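PDB 3E3Z: ATP synthase subunit s, mitochondrial from Bos taurus, which regulates the mitochondrial ATP synthase, being needed for its proton conduction and blocking a proton leak through an alternative exit pathway. Local coordinates for residues C72-G77 and C95-D100. The protein carries 1 engineered substitution. Residues are numbered along the deposited sequence; the frame is centred on the assembly and turned at random.
With PA0 (Phenylarsine oxide), chain D.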
loop_
_atom_site.group_PDB
_atom_site.type_symbol
_atom_site.label_atom_id
_atom_site.label_comp_id
_atom_site.label_asym_id
_atom_site.label_seq_id
_atom_site.Cartn_x
_atom_site.Cartn_y
_atom_site.Cartn_z
ATOM N N CYS A 72 10.874 -1.785 -2.891
ATOM C CA CYS A 72 11.512 -0.499 -2.521
ATOM C C CYS A 72 10.604 0.698 -2.509
ATOM O O CYS A 72 11.070 1.837 -2.465
ATOM C CB CYS A 72 12.722 -0.184 -3.404
ATOM S SG CYS A 72 12.347 0.105 -5.088
ATOM N N ILE A 73 9.300 0.460 -2.472
ATOM C CA ILE A 73 8.355 1.571 -2.360
ATOM C C ILE A 73 8.550 2.330 -1.053
ATOM O O ILE A 73 8.841 1.766 0.011
ATOM C CB ILE A 73 6.873 1.161 -2.582
ATOM C CG1 ILE A 73 6.405 0.138 -1.552
ATOM C CG2 ILE A 73 6.656 0.634 -4.007
ATOM C CD1 ILE A 73 4.931 -0.219 -1.682
ATOM N N MET A 74 8.403 3.652 -1.146
ATOM C CA MET A 74 8.434 4.457 0.056
ATOM C C MET A 74 7.926 5.867 -0.184
ATOM O O MET A 74 7.967 6.369 -1.292
ATOM C CB MET A 74 9.866 4.503 0.591
ATOM C CG MET A 74 10.785 5.283 -0.252
ATOM S SD MET A 74 12.440 5.545 0.457
ATOM C CE MET A 74 12.148 5.871 2.107
ATOM N N SER A 75 7.455 6.451 0.911
ATOM C CA SER A 75 7.127 7.887 1.057
ATOM C C SER A 75 6.410 8.454 -0.147
ATOM O O SER A 75 5.277 8.080 -0.420
ATOM C CB SER A 75 8.346 8.740 1.449
ATOM O OG SER A 75 9.359 8.791 0.450
ATOM N N ILE A 76 7.027 9.406 -0.832
ATOM C CA ILE A 76 6.293 10.107 -1.902
ATOM C C ILE A 76 5.934 9.241 -3.115
ATOM O O ILE A 76 5.105 9.640 -3.935
ATOM C CB ILE A 76 6.947 11.439 -2.329
ATOM C CG1 ILE A 76 8.360 11.234 -2.814
ATOM C CG2 ILE A 76 6.894 12.410 -1.132
ATOM C CD1 ILE A 76 8.891 12.455 -3.639
ATOM N N GLY A 77 6.416 8.006 -3.136
ATOM C CA GLY A 77 5.970 7.048 -4.166
ATOM C C GLY A 77 4.473 6.806 -4.007
ATOM O O GLY A 77 3.760 6.566 -4.966
ATOM N N CYS A 95 9.068 -4.694 3.258
ATOM C CA CYS A 95 9.271 -3.369 2.658
ATOM C C CYS A 95 10.146 -2.548 3.606
ATOM O O CYS A 95 9.670 -1.911 4.516
ATOM C CB CYS A 95 7.937 -2.665 2.396
ATOM S SG CYS A 95 6.958 -3.477 1.076
ATOM N N HIS A 96 11.443 -2.592 3.346
ATOM C CA HIS A 96 12.431 -2.145 4.320
ATOM C C HIS A 96 12.532 -0.647 4.375
ATOM O O HIS A 96 13.068 -0.105 5.336
ATOM C CB HIS A 96 13.778 -2.796 4.025
ATOM C CG HIS A 96 13.718 -4.292 4.102
ATOM N ND1 HIS A 96 13.148 -4.946 5.174
ATOM C CD2 HIS A 96 14.061 -5.248 3.214
ATOM C CE1 HIS A 96 13.176 -6.248 4.953
ATOM N NE2 HIS A 96 13.736 -6.458 3.777
ATOM N N TYR A 97 11.972 0.016 3.375
ATOM C CA TYR A 97 12.012 1.492 3.319
ATOM C C TYR A 97 10.769 2.194 3.815
ATOM O O TYR A 97 10.798 3.398 4.051
ATOM C CB TYR A 97 12.343 1.982 1.909
ATOM C CG TYR A 97 13.627 1.445 1.351
ATOM C CD1 TYR A 97 14.852 1.771 1.917
ATOM C CD2 TYR A 97 13.620 0.650 0.232
ATOM C CE1 TYR A 97 16.040 1.281 1.371
ATOM C CE2 TYR A 97 14.791 0.151 -0.306
ATOM C CZ TYR A 97 15.986 0.482 0.249
ATOM O OH TYR A 97 17.140 -0.024 -0.335
ATOM N N ILE A 98 9.691 1.440 4.052
ATOM C CA ILE A 98 8.402 2.005 4.546
ATOM C C ILE A 98 8.575 2.455 5.980
ATOM O O ILE A 98 9.290 1.834 6.742
ATOM C CB ILE A 98 7.274 0.962 4.390
ATOM C CG1 ILE A 98 6.925 0.882 2.907
ATOM C CG2 ILE A 98 6.033 1.235 5.209
ATOM C CD1 ILE A 98 5.538 1.254 2.603
ATOM N N GLU A 99 7.956 3.587 6.273
ATOM C CA GLU A 99 7.944 4.168 7.622
ATOM C C GLU A 99 6.536 4.562 8.035
ATOM O O GLU A 99 5.572 4.489 7.270
ATOM C CB GLU A 99 8.853 5.419 7.684
ATOM C CG GLU A 99 10.318 5.155 7.305
ATOM C CD GLU A 99 11.161 6.405 7.269
ATOM O OE1 GLU A 99 10.650 7.480 7.671
ATOM O OE2 GLU A 99 12.347 6.322 6.833
ATOM N N ASP A 100 6.424 4.981 9.281
ATOM C CA ASP A 100 5.161 5.522 9.758
ATOM C C ASP A 100 4.632 6.604 8.829
ATOM O O ASP A 100 3.422 6.703 8.578
ATOM C CB ASP A 100 5.295 6.080 11.172
ATOM C CG ASP A 100 5.429 5.034 12.201
ATOM O OD1 ASP A 100 5.116 3.842 11.919
ATOM O OD2 ASP A 100 5.886 5.392 13.339
HETATM AS AS7 PA0 D . 13.953 -1.069 -6.259
HETATM C C1 PA0 D . 15.009 -0.347 -5.763
HETATM C C2 PA0 D . 15.412 0.840 -6.361
HETATM C C3 PA0 D . 16.474 1.563 -5.838
HETATM C C4 PA0 D . 17.155 1.120 -4.707
HETATM C C5 PA0 D . 16.767 -0.071 -4.099
HETATM C C6 PA0 D . 15.704 -0.794 -4.631
HETATM O O HOH W 1 10.126 -0.462 1.129
#
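Two loops of neighbouring leucine-rich repeats meet here: C72, I73 and M74 of LRR 2 pack against Y97 and I98 of LRR 3. The LRR 2 loop leaves strand 63-69, and the LRR 3 loop leaves strand 89-93. The two strands are parallel neighbours in the sheet. The second loop makes a type I beta turn from C95 to I98, and E99 then takes the N-cap position of helix 100-107.

No direct hydrogen bond joins the loops. A water bridges them instead, donating to I73 O at 2.8 Å and accepting from Y97 N. I98 CG1 also lies 3.6 Å from I73 O. More loosely, I98 CD1 approaches I73 CG1, whose side chain reaches W30 and L31 of helix 23-33.

The Y97 ring turns an edge to C72, with C72 CA near the ring plane and 3.7 Å from Y97 CD2. Its hydroxyl end lies by the phenylarsine oxide, Y97 OH to PA0 C5 being 3.8 Å. The modelled approach of C72 SG to that ligand is too short to interpret and is doubtful. The side chain of C72 lies about 6 Å from that of G35, a magnesium-binding residue.

M74 makes an oblique Met-aromatic contact with Y97, its SD 5.2 Å from the ring centroid and 43° off the ring normal. N7 of helix 2-11 touches both side chains. M74 CB lies 3.8 Å from Y97 CB. The M74 chain bends about its CG-SD bond (chi3 -41°), which brings the terminal CE to 3.4 Å from Y97 O.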